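Local coordinates for protein agarase (PDB 6XJ9) that probably hydrolyses agarose, as an agarase of glycoside hydrolase family 50 from a marine bacterium, at residues A[523-528]-A[540-545]; A[558-563]-A[568-573]. All blocks are in the same frame, centred on the assembly; numbering follows the deposited sequence. Where two conformers were deposited one is given.

Interaction 1: A[523-528]-A[540-545]; sequences GIVINT and AEFSRL
The Phe542 ring meets helix 523-529 chiefly through CE2. At the ring edge, near its plane, sits the carbonyl oxygen of Ile524, with Ile524 O 4.4 Å from Phe542 CE2. Val525 and Thr528 come in obliquely: Val525 CA and Thr528 CG2 each lie 3.9 Å from Phe542 CE2. The Val525 side chain adds a looser apolar touch, its CG2 4.2 Å from Phe542 CZ. The second flat group, the Arg544 guanidinium, works within its own helix: it grips the Glu541 carboxylate side-on, NE to OE1 in the guanidinium plane and NH1 to OE2 at 2.7 Å, a salt bridge that takes no part in the packing on 523-528. Thr528 divides its two branches between tasks. With OG1 anti to the carbonyl carbon (chi1 -60°), the hydroxyl turns back to Ile524 O, at 2.6 Å from OG1 and in the carbonyl plane, while CG2 touches the phenyl; the Thr528 and Phe542 side chains cross at about a right angle. Ile524 O thus accepts from both the hydroxyl and the backbone N of Thr528. An alanine in place of Thr528 removes CG2 and OG1, which would probably open a gap beside Phe542 CE2 and leave Ile524 O without its side-chain donor. The axes of the two short helical segments stand at 92°, 11.2 Å apart: a near-perpendicular helix pair bridged by one inserted phenyl, plain packing. Leu590 of helix 584-609 packs on both Val525 and Phe542, while Val462 of strand 461-463 touches Ile524 and Thr528.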
ATOM      1  N   GLY A 523      -1.089  12.165  43.908  1.00 20.97           N
ATOM      2  CA  GLY A 523      -2.422  12.679  44.195  1.00 21.59           C
ATOM      3  C   GLY A 523      -3.209  11.826  45.192  1.00 22.57           C
ATOM      4  O   GLY A 523      -3.842  12.358  46.103  1.00 23.49           O
ATOM      5  N   ILE A 524      -3.167  10.499  45.012  1.00 22.99           N
ATOM      6  CA  ILE A 524      -3.901   9.568  45.856  1.00 23.84           C
ATOM      7  C   ILE A 524      -3.403   9.711  47.294  1.00 24.03           C
ATOM      8  O   ILE A 524      -4.191   9.647  48.233  1.00 26.45           O
ATOM      9  CB  ILE A 524      -3.735   8.122  45.353  1.00 24.77           C
ATOM     10  CG1 ILE A 524      -4.364   7.897  43.975  1.00 25.24           C
ATOM     11  CG2 ILE A 524      -4.258   7.125  46.392  1.00 26.81           C
ATOM     12  CD1 ILE A 524      -5.879   7.919  43.986  1.00 29.48           C
ATOM     13  N   VAL A 525      -2.085   9.864  47.441  1.00 23.11           N
ATOM     14  CA  VAL A 525      -1.435   9.964  48.740  1.00 23.26           C
ATOM     15  C   VAL A 525      -1.825  11.302  49.363  1.00 23.26           C
ATOM     16  O   VAL A 525      -2.376  11.331  50.457  1.00 23.94           O
ATOM     17  CB  VAL A 525       0.094   9.819  48.616  1.00 21.93           C
ATOM     18  CG1 VAL A 525       0.821  10.279  49.873  1.00 22.43           C
ATOM     19  CG2 VAL A 525       0.503   8.392  48.261  1.00 22.12           C
ATOM     20  N   ILE A 526      -1.558  12.396  48.635  1.00 24.44           N
ATOM     21  CA  ILE A 526      -1.819  13.737  49.131  1.00 24.88           C
ATOM     22  C   ILE A 526      -3.267  13.829  49.608  1.00 26.18           C
ATOM     23  O   ILE A 526      -3.514  14.129  50.774  1.00 27.57           O
ATOM     24  CB  ILE A 526      -1.454  14.799  48.076  1.00 25.36           C
ATOM     25  CG1 ILE A 526       0.061  14.840  47.848  1.00 24.37           C
ATOM     26  CG2 ILE A 526      -1.995  16.168  48.474  1.00 25.80           C
ATOM     27  CD1 ILE A 526       0.472  15.344  46.490  1.00 24.76           C
ATOM     28  N   ASN A 527      -4.215  13.531  48.716  1.00 25.46           N
ATOM     29  CA  ASN A 527      -5.633  13.681  49.018  1.00 26.52           C
ATOM     30  C   ASN A 527      -6.057  12.784  50.181  1.00 26.54           C
ATOM     31  O   ASN A 527      -6.880  13.173  51.005  1.00 27.03           O
ATOM     32  CB  ASN A 527      -6.505  13.369  47.799  1.00 27.07           C
ATOM     33  CG  ASN A 527      -7.972  13.619  48.063  1.00 29.73           C
ATOM     34  OD1 ASN A 527      -8.695  12.712  48.477  1.00 28.91           O
ATOM     35  ND2 ASN A 527      -8.407  14.855  47.853  1.00 29.00           N
ATOM     36  N   THR A 528      -5.530  11.556  50.230  1.00 24.17           N
ATOM     37  CA  THR A 528      -5.945  10.622  51.262  1.00 23.74           C
ATOM     38  C   THR A 528      -5.403  11.053  52.628  1.00 25.48           C
ATOM     39  O   THR A 528      -6.086  10.879  53.635  1.00 26.00           O
ATOM     40  CB  THR A 528      -5.587   9.179  50.876  1.00 22.73           C
ATOM     41  OG1 THR A 528      -6.248   8.844  49.650  1.00 21.51           O
ATOM     42  CG2 THR A 528      -5.974   8.175  51.937  1.00 22.96           C
ATOM     43  N   ALA A 540      -6.033   4.994  57.317  1.00 25.89           N
ATOM     44  CA  ALA A 540      -5.672   4.221  58.498  1.00 26.67           C
ATOM     45  C   ALA A 540      -4.381   3.437  58.245  1.00 26.76           C
ATOM     46  O   ALA A 540      -3.548   3.334  59.146  1.00 24.04           O
ATOM     47  CB  ALA A 540      -6.812   3.324  58.914  1.00 24.77           C
ATOM     48  N   GLU A 541      -4.196   2.937  57.013  1.00 26.12           N
ATOM     49  CA  GLU A 541      -2.966   2.228  56.680  1.00 29.47           C
ATOM     50  C   GLU A 541      -1.785   3.193  56.599  1.00 29.00           C
ATOM     51  O   GLU A 541      -0.703   2.865  57.071  1.00 31.46           O
ATOM     52  CB  GLU A 541      -3.075   1.376  55.410  1.00 30.28           C
ATOM     53  CG  GLU A 541      -1.795   0.615  55.068  1.00 31.25           C
ATOM     54  CD  GLU A 541      -1.436  -0.543  55.993  1.00 33.40           C
ATOM     55  OE1 GLU A 541      -2.168  -0.779  56.983  1.00 34.47           O
ATOM     56  OE2 GLU A 541      -0.415  -1.204  55.734  1.00 32.97           O
ATOM     57  N   PHE A 542      -1.992   4.365  55.982  1.00 29.53           N
ATOM     58  CA  PHE A 542      -0.947   5.370  55.860  1.00 27.65           C
ATOM     59  C   PHE A 542      -0.474   5.811  57.251  1.00 28.40           C
ATOM     60  O   PHE A 542       0.716   6.018  57.474  1.00 26.25           O
ATOM     61  CB  PHE A 542      -1.437   6.560  55.029  1.00 26.44           C
ATOM     62  CG  PHE A 542      -1.611   6.331  53.541  1.00 26.28           C
ATOM     63  CD1 PHE A 542      -1.278   5.127  52.942  1.00 23.25           C
ATOM     64  CD2 PHE A 542      -2.062   7.361  52.725  1.00 26.48           C
ATOM     65  CE1 PHE A 542      -1.423   4.944  51.574  1.00 25.40           C
ATOM     66  CE2 PHE A 542      -2.215   7.175  51.357  1.00 27.77           C
ATOM     67  CZ  PHE A 542      -1.885   5.968  50.781  1.00 26.10           C
ATOM     68  N   SER A 543      -1.418   5.970  58.184  1.00 29.18           N
ATOM     69  CA  SER A 543      -1.093   6.332  59.558  1.00 31.23           C
ATOM     70  C   SER A 543      -0.196   5.270  60.192  1.00 32.59           C
ATOM     71  O   SER A 543       0.777   5.610  60.860  1.00 35.79           O
ATOM     72  CB  SER A 543      -2.348   6.545  60.355  1.00 32.58           C
ATOM     73  OG  SER A 543      -2.998   7.744  59.953  1.00 35.87           O
ATOM     74  N   ARG A 544      -0.527   3.988  59.959  1.00 32.14           N
ATOM     75  CA  ARG A 544       0.200   2.850  60.503  1.00 32.19           C
ATOM     76  C   ARG A 544       1.669   2.909  60.078  1.00 32.04           C
ATOM     77  O   ARG A 544       2.555   2.784  60.922  1.00 30.52           O
ATOM     78  CB  ARG A 544      -0.494   1.544  60.095  1.00 34.66           C
ATOM     79  CG  ARG A 544      -0.063   0.316  60.883  1.00 35.63           C
ATOM     80  CD  ARG A 544      -0.615  -1.001  60.370  1.00 38.49           C
ATOM     81  NE  ARG A 544      -0.134  -1.417  59.051  1.00 39.11           N
ATOM     82  CZ  ARG A 544       1.095  -1.849  58.763  1.00 39.84           C
ATOM     83  NH1 ARG A 544       1.391  -2.202  57.523  1.00 37.26           N
ATOM     84  NH2 ARG A 544       2.028  -1.913  59.701  1.00 41.14           N
ATOM     85  N   LEU A 545       1.908   3.164  58.778  1.00 29.62           N
ATOM     86  CA  LEU A 545       3.227   3.084  58.164  1.00 26.67           C
ATOM     87  C   LEU A 545       4.122   4.231  58.618  1.00 27.35           C
ATOM     88  O   LEU A 545       5.334   4.047  58.768  1.00 27.54           O
ATOM     89  CB  LEU A 545       3.098   3.083  56.634  1.00 26.34           C
ATOM     90  CG  LEU A 545       2.512   1.807  56.036  1.00 26.88           C
ATOM     91  CD1 LEU A 545       2.154   1.991  54.564  1.00 25.27           C
ATOM     92  CD2 LEU A 545       3.479   0.648  56.215  1.00 26.65           C
TER

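Interaction 2: A[558-563]-A[568-573]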
ATOM      1  N   LYS A 558       9.376  17.180  61.329  1.00 41.69           N
ATOM      2  CA  LYS A 558      10.677  17.661  60.895  1.00 42.76           C
ATOM      3  C   LYS A 558      10.845  17.400  59.401  1.00 40.49           C
ATOM      4  O   LYS A 558      11.252  18.284  58.651  1.00 39.22           O
ATOM      5  CB  LYS A 558      11.799  16.974  61.681  1.00 47.14           C
ATOM      6  CG  LYS A 558      11.922  17.372  63.145  1.00 50.81           C
ATOM      7  CD  LYS A 558      13.109  16.738  63.849  1.00 53.32           C
ATOM      8  CE  LYS A 558      14.429  17.397  63.505  1.00 55.55           C
ATOM      9  NZ  LYS A 558      15.535  16.866  64.337  1.00 57.66           N
ATOM     10  N   VAL A 559      10.524  16.175  58.974  1.00 40.25           N
ATOM     11  CA  VAL A 559      10.808  15.773  57.606  1.00 37.29           C
ATOM     12  C   VAL A 559       9.836  16.478  56.663  1.00 34.80           C
ATOM     13  O   VAL A 559      10.258  17.044  55.660  1.00 33.25           O
ATOM     14  CB  VAL A 559      10.831  14.236  57.443  1.00 39.49           C
ATOM     15  CG1 VAL A 559      11.112  13.813  56.005  1.00 37.08           C
ATOM     16  CG2 VAL A 559      11.856  13.597  58.367  1.00 38.28           C
ATOM     17  N   TRP A 560       8.550  16.507  57.041  1.00 34.36           N
ATOM     18  CA  TRP A 560       7.476  17.010  56.194  1.00 32.18           C
ATOM     19  C   TRP A 560       7.333  18.532  56.309  1.00 34.09           C
ATOM     20  O   TRP A 560       6.590  19.136  55.531  1.00 35.51           O
ATOM     21  CB  TRP A 560       6.151  16.294  56.519  1.00 29.18           C
ATOM     22  CG  TRP A 560       6.057  14.841  56.142  1.00 28.43           C
ATOM     23  CD1 TRP A 560       7.081  13.950  55.980  1.00 27.28           C
ATOM     24  CD2 TRP A 560       4.844  14.094  55.903  1.00 25.75           C
ATOM     25  NE1 TRP A 560       6.594  12.710  55.652  1.00 26.09           N
ATOM     26  CE2 TRP A 560       5.224  12.765  55.608  1.00 26.94           C
ATOM     27  CE3 TRP A 560       3.481  14.414  55.908  1.00 26.01           C
ATOM     28  CZ2 TRP A 560       4.288  11.771  55.307  1.00 25.17           C
ATOM     29  CZ3 TRP A 560       2.555  13.428  55.633  1.00 24.35           C
ATOM     30  CH2 TRP A 560       2.957  12.125  55.332  1.00 25.39           C
ATOM     31  N   HIS A 561       8.060  19.130  57.265  0.50 34.56           N
ATOM     32  CA  HIS A 561       8.024  20.553  57.582  0.50 35.02           C
ATOM     33  C   HIS A 561       6.622  20.968  58.022  0.50 34.40           C
ATOM     34  O   HIS A 561       6.059  21.923  57.498  0.50 34.50           O
ATOM     35  CB  HIS A 561       8.584  21.412  56.438  0.50 35.71           C
ATOM     36  CG  HIS A 561       9.149  22.720  56.887  0.50 36.76           C
ATOM     37  ND1 HIS A 561      10.178  22.804  57.810  0.50 37.17           N
ATOM     38  CD2 HIS A 561       8.851  23.990  56.538  0.50 37.07           C
ATOM     39  CE1 HIS A 561      10.483  24.070  58.015  0.50 36.75           C
ATOM     40  NE2 HIS A 561       9.681  24.818  57.249  0.50 37.11           N
ATOM     41  N   LEU A 562       6.075  20.227  58.990  1.00 34.98           N
ATOM     42  CA  LEU A 562       4.761  20.503  59.536  1.00 36.47           C
ATOM     43  C   LEU A 562       4.880  20.741  61.038  1.00 39.21           C
ATOM     44  O   LEU A 562       5.966  20.638  61.602  1.00 37.91           O
ATOM     45  CB  LEU A 562       3.836  19.321  59.226  1.00 35.92           C
ATOM     46  CG  LEU A 562       3.538  19.114  57.741  1.00 34.37           C
ATOM     47  CD1 LEU A 562       2.745  17.837  57.513  1.00 32.17           C
ATOM     48  CD2 LEU A 562       2.814  20.319  57.162  1.00 33.51           C
ATOM     49  N   ASN A 563       3.740  21.064  61.655  1.00 45.13           N
ATOM     50  CA  ASN A 563       3.628  21.366  63.068  1.00 47.35           C
ATOM     51  C   ASN A 563       2.372  20.682  63.599  1.00 48.31           C
ATOM     52  O   ASN A 563       1.524  21.321  64.216  1.00 50.05           O
ATOM     53  CB  ASN A 563       3.597  22.879  63.315  1.00 52.10           C
ATOM     54  CG  ASN A 563       4.931  23.556  63.067  1.00 55.59           C
ATOM     55  OD1 ASN A 563       5.944  23.188  63.662  1.00 61.40           O
ATOM     56  ND2 ASN A 563       4.942  24.557  62.200  1.00 56.35           N
ATOM     57  N   ALA A 568      -2.979  11.885  66.657  1.00 44.89           N
ATOM     58  CA  ALA A 568      -4.417  12.050  66.517  1.00 43.23           C
ATOM     59  C   ALA A 568      -4.741  13.133  65.492  1.00 43.93           C
ATOM     60  O   ALA A 568      -5.736  13.017  64.777  1.00 47.78           O
ATOM     61  CB  ALA A 568      -5.046  12.355  67.854  1.00 43.70           C
ATOM     62  N   GLU A 569      -3.921  14.193  65.442  1.00 42.37           N
ATOM     63  CA  GLU A 569      -4.079  15.222  64.426  1.00 40.71           C
ATOM     64  C   GLU A 569      -3.788  14.605  63.057  1.00 40.50           C
ATOM     65  O   GLU A 569      -4.579  14.754  62.128  1.00 39.47           O
ATOM     66  CB  GLU A 569      -3.188  16.444  64.692  1.00 40.36           C
ATOM     67  CG  GLU A 569      -3.593  17.678  63.890  1.00 40.92           C
ATOM     68  CD  GLU A 569      -2.672  18.890  63.949  1.00 41.87           C
ATOM     69  OE1 GLU A 569      -2.007  19.089  64.986  1.00 42.24           O
ATOM     70  OE2 GLU A 569      -2.622  19.641  62.952  1.00 39.66           O
ATOM     71  N   PHE A 570      -2.659  13.885  62.964  1.00 41.58           N
ATOM     72  CA  PHE A 570      -2.209  13.291  61.715  1.00 38.88           C
ATOM     73  C   PHE A 570      -3.303  12.384  61.157  1.00 41.45           C
ATOM     74  O   PHE A 570      -3.657  12.477  59.980  1.00 41.10           O
ATOM     75  CB  PHE A 570      -0.876  12.563  61.900  1.00 36.61           C
ATOM     76  CG  PHE A 570      -0.354  11.915  60.642  1.00 34.85           C
ATOM     77  CD1 PHE A 570       0.619  12.538  59.874  1.00 33.39           C
ATOM     78  CD2 PHE A 570      -0.859  10.695  60.208  1.00 33.69           C
ATOM     79  CE1 PHE A 570       1.084  11.948  58.706  1.00 34.91           C
ATOM     80  CE2 PHE A 570      -0.390  10.105  59.043  1.00 33.33           C
ATOM     81  CZ  PHE A 570       0.578  10.735  58.292  1.00 32.98           C
ATOM     82  N   ASP A 571      -3.844  11.539  62.042  1.00 43.20           N
ATOM     83  CA  ASP A 571      -4.858  10.545  61.734  1.00 43.07           C
ATOM     84  C   ASP A 571      -6.143  11.213  61.257  1.00 44.88           C
ATOM     85  O   ASP A 571      -6.820  10.689  60.372  1.00 44.96           O
ATOM     86  CB  ASP A 571      -5.116   9.652  62.949  1.00 43.67           C
ATOM     87  CG  ASP A 571      -3.952   8.726  63.264  1.00 44.35           C
ATOM     88  OD1 ASP A 571      -2.959   8.753  62.498  1.00 44.82           O
ATOM     89  OD2 ASP A 571      -4.042   7.988  64.271  1.00 43.45           O
ATOM     90  N   LYS A 572      -6.468  12.362  61.866  1.00 42.73           N
ATOM     91  CA  LYS A 572      -7.693  13.091  61.567  1.00 42.14           C
ATOM     92  C   LYS A 572      -7.621  13.677  60.156  1.00 38.56           C
ATOM     93  O   LYS A 572      -8.621  13.694  59.438  1.00 35.06           O
ATOM     94  CB  LYS A 572      -7.918  14.199  62.605  1.00 43.01           C
ATOM     95  CG  LYS A 572      -9.279  14.886  62.564  1.00 45.47           C
ATOM     96  CD  LYS A 572      -9.443  15.961  63.631  1.00 46.60           C
ATOM     97  CE  LYS A 572     -10.741  16.737  63.504  1.00 50.00           C
ATOM     98  NZ  LYS A 572     -10.783  17.915  64.407  1.00 50.63           N
ATOM     99  N   GLY A 573      -6.437  14.169  59.776  1.00 37.21           N
ATOM    100  CA  GLY A 573      -6.265  14.854  58.506  1.00 36.62           C
ATOM    101  C   GLY A 573      -5.051  15.775  58.531  1.00 39.35           C
ATOM    102  O   GLY A 573      -4.911  16.578  59.449  1.00 37.86           O
TER
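Trp560 and Phe570 make the tight part of this contact, both buried and meeting through the outer rims of their rings. Trp560 CZ3 lies 3.7 Å from Phe570 CE1, and Trp560 CH2 is 4.0 Å from Phe570 CZ. Seen from the phenyl, both indole atoms arrive at its edge, near the ring plane; seen from the indole, the phenyl comes in obliquely. With planes at 54° and centroids of the six-membered rings 5.7 Å apart, the pair is oblique. Phe570 reaches across because its CG is anti to the backbone N (chi1 180°), which brings the ring end closer to the indole than its CB direction alone would suggest. The pyrrole side of Trp560 is held elsewhere, NE1 being hydrogen-bonded to Asp586 OD2, which helps to fix the rotation of the indole. Trp567 completes the aromatic group with an edge-to-face contact on Phe570, and Leu529 and Met546 each touch both Trp560 and Phe570. The other side is loose. Near the solvent, two acceptor oxygens, Asn563 O and Glu569 OE1, stand 4.2 Å apart with no hydrogen bond between them, and Glu569 OE1 instead accepts from the backbone N of Ala565 in the connecting loop. His561 has positive phi and leaves helical backbone angles, while Gly573 follows helix 567-572 at backbone angles (phi 157°) that suit a residue without a side chain. Two consecutive short helices joined by a loop are thus packed through one aromatic pair, which forms a small aromatic core in a helical excursion that precedes the long helix 584-609.

Along the chain the two contacts come in series. Interaction 1 closes first, joining 523-528 to 540-545 across the 11 residues between them; interaction 2 follows, closing the four-residue gap between 558-563 and 568-573. Neither encloses or crosses the other, but they touch in space, their centres about 12 Å apart. Ser543 OG lies 2.7 Å from Asp571 OD1, a probable hydrogen bond, and packs 3.6 Å from Phe570 CE2, which joins the helix of Phe542 to helix 567-572. Leu529, just past 523-528, reaches the aromatic pair of interaction 2. Together they tie up four helices that lie, in chain order, between strand 501-506 and helix 584-609.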